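Pathogenicity island protein (Staphylococcus aureus subsp. aureus, PDB 3HL6) is of unknown function but is encoded as an open reading frame of a staphylococcal pathogenicity island, probably as a component of that mobile genetic element. Local coordinates at residues B[14-19]-B[35-40]; B[66-71]-B[151-156]. All coordinates share one frame; numbering follows the deposited sequence.

In the fold
Contacts between a sheet and its covering helices can be followed here along the chain. After strand 4-6, helix 13-30 leads into strand 33-37, and contact 1 closes this short loop by laying the first turns of the helix on the strand that follows. Contact 2 opens only afterwards, so the two stand in series. It spans a much longer loop, containing helices 77-88, 100-109 and 112-121 and an unmodelled stretch, and brings helix 152-163 back to strand 68-71, an outermost strand of the same mixed sheet. The contact centres lie about 18 Å apart, yet Leu17 of segment 14-19 packs against Leu70 of segment 66-71, so the two contacts touch, and both reach the same sheet.

Contact 1. Residues B[14-19]-B[35-40]; sequences AGTLLR and FKLYND
Leu17 and Leu37 lose the most surface in this wholly apolar meeting of helix and strand, and they show how a few branched side chains can seat a helix on a sheet. The working atom of Leu17 is CD2. Its CB does not point at the strand, but the branch beyond swings closer: with CG anti to the carbonyl carbon (chi1 -76°), CD2 comes up to the edge of the Phe35 ring, near its plane, 3.8 Å from Phe35 CE2. The same methyl lies 4.1 Å from Leu37 CD2, which itself sits at the edge of that ring and in its plane. One helix methyl therefore touches two strand residues whose side chains emerge on the same side of the strand.

The two branches of Leu37 divide the work. While CD2 turns to Leu17 and Phe35, CD1 meets the methyl of Thr16, with Thr16 CG2 and Leu37 CD1 3.9 Å apart as the two side chains slide past one another in opposite directions. A chi1 of -62° places the Thr16 methyl anti to its backbone N and turns the hydroxyl elsewhere: OG1 hydrogen-bonds to Asn8 OD1 and Glu9 N, so this buried polar atom is satisfied outside the apolar patch.

The segment axes approach to 10.7 Å and run nearly antiparallel, at 151°, as suits a beta-alpha-beta crossover in which helix 13-30 links the parallel neighbours 4-6 and 33-37. On one flank Ile6 of strand 4-6 touches both Thr16 and Leu37; on the other, Tyr46 of strand 44-49 touches Leu17, Leu37 and Phe35, while Ala14 and Leu18 of the helix reach helix 77-88.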
loop_
_atom_site.group_PDB
_atom_site.type_symbol
_atom_site.label_atom_id
_atom_site.label_comp_id
_atom_site.label_asym_id
_atom_site.label_seq_id
_atom_site.Cartn_x
_atom_site.Cartn_y
_atom_site.Cartn_z
ATOM N N ALA B 14 0.590 7.106 4.432
ATOM C CA ALA B 14 0.973 5.698 4.613
ATOM C C ALA B 14 1.708 5.233 3.377
ATOM O O ALA B 14 2.773 4.657 3.495
ATOM C CB ALA B 14 -0.245 4.798 4.929
ATOM N N GLY B 15 1.177 5.547 2.194
ATOM C CA GLY B 15 1.876 5.284 0.930
ATOM C C GLY B 15 3.264 5.909 0.716
ATOM O O GLY B 15 4.176 5.234 0.252
ATOM N N THR B 16 3.422 7.204 1.016
ATOM C CA THR B 16 4.697 7.886 0.851
ATOM C C THR B 16 5.648 7.230 1.833
ATOM O O THR B 16 6.802 6.994 1.532
ATOM C CB THR B 16 4.607 9.423 1.194
ATOM O OG1 THR B 16 3.695 10.099 0.325
ATOM C CG2 THR B 16 5.972 10.098 1.111
ATOM N N LEU B 17 5.157 6.929 3.019
ATOM C CA LEU B 17 5.964 6.241 4.033
ATOM C C LEU B 17 6.382 4.816 3.624
ATOM O O LEU B 17 7.521 4.419 3.877
ATOM C CB LEU B 17 5.214 6.170 5.350
ATOM C CG LEU B 17 5.160 7.457 6.146
ATOM C CD1 LEU B 17 4.174 7.297 7.301
ATOM C CD2 LEU B 17 6.576 7.822 6.656
ATOM N N LEU B 18 5.482 4.063 2.997
ATOM C CA LEU B 18 5.814 2.710 2.546
ATOM C C LEU B 18 6.906 2.792 1.493
ATOM O O LEU B 18 7.843 2.006 1.489
ATOM C CB LEU B 18 4.561 1.968 1.995
ATOM C CG LEU B 18 4.644 0.454 1.683
ATOM C CD1 LEU B 18 5.047 -0.290 2.924
ATOM C CD2 LEU B 18 3.318 -0.156 1.125
ATOM N N ARG B 19 6.806 3.775 0.610
ATOM C CA ARG B 19 7.788 3.899 -0.462
ATOM C C ARG B 19 9.186 4.286 0.035
ATOM O O ARG B 19 10.213 3.835 -0.484
ATOM C CB ARG B 19 7.349 4.928 -1.501
ATOM C CG ARG B 19 8.297 4.919 -2.661
ATOM C CD ARG B 19 8.083 6.013 -3.615
ATOM N NE ARG B 19 9.160 5.990 -4.599
ATOM C CZ ARG B 19 10.100 6.925 -4.724
ATOM N NH1 ARG B 19 10.095 7.996 -3.931
ATOM N NH2 ARG B 19 11.036 6.785 -5.651
ATOM N N PHE B 35 13.336 12.010 9.104
ATOM C CA PHE B 35 12.624 12.946 8.258
ATOM C C PHE B 35 11.283 13.392 8.802
ATOM O O PHE B 35 10.834 12.924 9.833
ATOM C CB PHE B 35 12.517 12.417 6.820
ATOM C CG PHE B 35 11.773 11.134 6.698
ATOM C CD1 PHE B 35 12.418 9.923 6.881
ATOM C CD2 PHE B 35 10.429 11.132 6.401
ATOM C CE1 PHE B 35 11.731 8.729 6.754
ATOM C CE2 PHE B 35 9.744 9.939 6.274
ATOM C CZ PHE B 35 10.401 8.740 6.443
ATOM N N LYS B 36 10.691 14.351 8.106
ATOM C CA LYS B 36 9.321 14.764 8.329
ATOM C C LYS B 36 8.621 14.742 6.980
ATOM O O LYS B 36 9.272 14.809 5.931
ATOM C CB LYS B 36 9.267 16.163 8.941
ATOM C CG LYS B 36 10.330 16.381 10.001
ATOM C CD LYS B 36 9.847 17.273 11.154
ATOM C CE LYS B 36 9.579 18.720 10.685
ATOM N NZ LYS B 36 9.691 19.710 11.799
ATOM N N LEU B 37 7.297 14.613 7.019
ATOM C CA LEU B 37 6.453 14.888 5.859
ATOM C C LEU B 37 5.961 16.326 5.842
ATOM O O LEU B 37 5.582 16.899 6.871
ATOM C CB LEU B 37 5.247 13.947 5.824
ATOM C CG LEU B 37 5.546 12.592 5.209
ATOM C CD1 LEU B 37 6.192 12.781 3.889
ATOM C CD2 LEU B 37 6.529 11.908 6.089
ATOM N N TYR B 38 5.927 16.911 4.659
ATOM C CA TYR B 38 5.414 18.248 4.568
ATOM C C TYR B 38 3.908 18.350 4.835
ATOM O O TYR B 38 3.107 17.688 4.195
ATOM C CB TYR B 38 5.821 18.916 3.260
ATOM C CG TYR B 38 5.687 20.399 3.407
ATOM C CD1 TYR B 38 6.583 21.121 4.203
ATOM C CD2 TYR B 38 4.624 21.076 2.816
ATOM C CE1 TYR B 38 6.438 22.498 4.376
ATOM C CE2 TYR B 38 4.470 22.443 2.974
ATOM C CZ TYR B 38 5.375 23.144 3.758
ATOM O OH TYR B 38 5.201 24.496 3.905
ATOM N N ASN B 39 3.547 19.190 5.807
ATOM C CA ASN B 39 2.155 19.439 6.193
ATOM C C ASN B 39 1.449 18.155 6.666
ATOM O O ASN B 39 0.316 17.852 6.290
ATOM C CB ASN B 39 1.396 20.147 5.059
ATOM C CG ASN B 39 1.077 21.631 5.373
ATOM O OD1 ASN B 39 1.404 22.155 6.441
ATOM N ND2 ASN B 39 0.428 22.299 4.430
ATOM N N ASP B 40 2.165 17.400 7.488
ATOM C CA ASP B 40 1.661 16.239 8.187
ATOM C C ASP B 40 0.741 16.738 9.268
ATOM O O ASP B 40 1.209 17.360 10.215
ATOM C CB ASP B 40 2.852 15.556 8.855
ATOM C CG ASP B 40 2.499 14.233 9.514
ATOM O OD1 ASP B 40 1.295 13.907 9.644
ATOM O OD2 ASP B 40 3.459 13.527 9.902
#

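Contact 2. Residues B[66-71]-B[151-156]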
loop_
_atom_site.group_PDB
_atom_site.type_symbol
_atom_site.label_atom_id
_atom_site.label_comp_id
_atom_site.label_asym_id
_atom_site.label_seq_id
_atom_site.Cartn_x
_atom_site.Cartn_y
_atom_site.Cartn_z
ATOM N N GLN B 66 11.279 7.909 23.666
ATOM C CA GLN B 66 10.484 6.755 23.279
ATOM C C GLN B 66 9.748 7.055 21.966
ATOM O O GLN B 66 8.893 7.932 21.910
ATOM C CB GLN B 66 9.506 6.421 24.401
ATOM C CG GLN B 66 8.572 5.279 24.112
ATOM C CD GLN B 66 9.258 3.931 24.156
ATOM O OE1 GLN B 66 9.962 3.552 23.220
ATOM N NE2 GLN B 66 9.042 3.192 25.235
ATOM N N SER B 67 10.108 6.350 20.904
ATOM C CA SER B 67 9.326 6.379 19.668
ATOM C C SER B 67 8.498 5.097 19.464
ATOM O O SER B 67 8.529 4.207 20.301
ATOM C CB SER B 67 10.245 6.602 18.477
ATOM O OG SER B 67 9.937 7.834 17.877
ATOM N N PHE B 68 7.769 5.012 18.353
ATOM C CA PHE B 68 6.853 3.900 18.123
ATOM C C PHE B 68 7.046 3.304 16.749
ATOM O O PHE B 68 7.078 4.019 15.759
ATOM C CB PHE B 68 5.407 4.348 18.339
ATOM C CG PHE B 68 5.223 5.090 19.619
ATOM C CD1 PHE B 68 4.933 4.396 20.787
ATOM C CD2 PHE B 68 5.441 6.481 19.673
ATOM C CE1 PHE B 68 4.821 5.074 21.981
ATOM C CE2 PHE B 68 5.316 7.176 20.849
ATOM C CZ PHE B 68 5.010 6.491 22.011
ATOM N N GLU B 69 7.188 1.987 16.710
ATOM C CA GLU B 69 7.432 1.265 15.491
ATOM C C GLU B 69 6.255 1.336 14.520
ATOM O O GLU B 69 5.145 0.929 14.855
ATOM C CB GLU B 69 7.709 -0.204 15.828
ATOM C CG GLU B 69 7.773 -1.105 14.602
ATOM C CD GLU B 69 8.460 -2.411 14.879
ATOM O OE1 GLU B 69 8.146 -3.413 14.169
ATOM O OE2 GLU B 69 9.315 -2.434 15.792
ATOM N N LEU B 70 6.515 1.801 13.307
ATOM C CA LEU B 70 5.513 1.797 12.244
ATOM C C LEU B 70 5.594 0.559 11.384
ATOM O O LEU B 70 4.582 0.125 10.834
ATOM C CB LEU B 70 5.694 2.981 11.315
ATOM C CG LEU B 70 5.160 4.331 11.763
ATOM C CD1 LEU B 70 5.085 5.231 10.520
ATOM C CD2 LEU B 70 3.802 4.227 12.448
ATOM N N ALA B 71 6.804 0.021 11.241
ATOM C CA ALA B 71 7.078 -1.010 10.250
ATOM C C ALA B 71 8.362 -1.787 10.543
ATOM O O ALA B 71 9.364 -1.217 10.989
ATOM C CB ALA B 71 7.114 -0.412 8.866
ATOM N N ASP B 151 -1.277 -3.792 26.459
ATOM C CA ASP B 151 0.096 -3.319 26.264
ATOM C C ASP B 151 0.122 -1.903 25.678
ATOM O O ASP B 151 -0.248 -1.682 24.527
ATOM C CB ASP B 151 0.826 -4.284 25.336
ATOM C CG ASP B 151 2.287 -3.962 25.190
ATOM O OD1 ASP B 151 2.781 -3.027 25.848
ATOM O OD2 ASP B 151 2.952 -4.650 24.400
ATOM N N VAL B 152 0.561 -0.944 26.479
ATOM C CA VAL B 152 0.457 0.462 26.107
ATOM C C VAL B 152 1.187 0.787 24.795
ATOM O O VAL B 152 0.642 1.489 23.938
ATOM C CB VAL B 152 0.941 1.377 27.254
ATOM C CG1 VAL B 152 1.314 2.765 26.746
ATOM C CG2 VAL B 152 -0.129 1.480 28.305
ATOM N N ILE B 153 2.409 0.273 24.644
ATOM C CA ILE B 153 3.229 0.602 23.485
ATOM C C ILE B 153 2.607 0.036 22.226
ATOM O O ILE B 153 2.548 0.726 21.205
ATOM C CB ILE B 153 4.670 0.068 23.610
ATOM C CG1 ILE B 153 5.313 0.492 24.936
ATOM C CG2 ILE B 153 5.515 0.549 22.462
ATOM C CD1 ILE B 153 5.952 1.850 24.891
ATOM N N ALA B 154 2.142 -1.216 22.292
ATOM C CA ALA B 154 1.532 -1.885 21.148
ATOM C C ALA B 154 0.324 -1.105 20.685
ATOM O O ALA B 154 0.124 -0.881 19.510
ATOM C CB ALA B 154 1.109 -3.302 21.521
ATOM N N ASN B 155 -0.501 -0.711 21.637
ATOM C CA ASN B 155 -1.659 0.115 21.368
ATOM C C ASN B 155 -1.324 1.446 20.672
ATOM O O ASN B 155 -1.907 1.794 19.659
ATOM C CB ASN B 155 -2.360 0.375 22.690
ATOM C CG ASN B 155 -3.398 -0.641 22.973
ATOM O OD1 ASN B 155 -4.336 -0.769 22.187
ATOM N ND2 ASN B 155 -3.246 -1.415 24.078
ATOM N N ILE B 156 -0.379 2.176 21.237
ATOM C CA ILE B 156 0.062 3.429 20.652
ATOM C C ILE B 156 0.608 3.226 19.237
ATOM O O ILE B 156 0.327 4.024 18.320
ATOM C CB ILE B 156 1.045 4.157 21.572
ATOM C CG1 ILE B 156 0.291 4.603 22.826
ATOM C CG2 ILE B 156 1.589 5.372 20.879
ATOM C CD1 ILE B 156 1.162 4.980 23.987
#
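Asp151 O, at the start of the helix whose Ile153 and Ile156 meet Phe68, accepts two bonds from a single residue. Asn155 N reaches it at 3.1 Å as the opening bond of the helix, and the side chain curls back so that Asn155 ND2 adds a weak bond to the same Asp151 O, bent to 134°. From Asp151 at the N-cap position the helix runs on so that Ile153 and Ile156, three residues apart, reach Phe68 on strand 68-71.

Ile156 makes the central contact. A chi1 of -67° sets CG1 beside the backbone N and leaves CG2 anti to it, over one face of the Phe68 ring, 3.6 Å from the ring centroid and 18° off the normal. This is a CH-pi contact, displaced toward the CD1-CE1 side of the ring: Ile156 CG2 and Phe68 CE1 are 3.4 Å apart. Ile153 brings its CG2 obliquely to the ring, 4.2 Å from Phe68 CD1. Its other branch carries CD1 outward to the amide end of Gln66, where Ile153 CD1 lies 4.0 Å from Gln66 CD, the two side chains arriving from opposite directions.

The ring of Tyr160, from the same helix, stacks with that of Phe68, and Val180 and Val184 of helix 171-184 cover Ile156.

Between 66-71 and 151-156 themselves the contact is van der Waals and CH-pi. Further along the helix, Glu157 OE2 and Gln161 NE2 hydrogen-bond to Glu69 N and Leu70 O of the strand. Directional hold probably comes from those bonds, shape fit from the apolar contact.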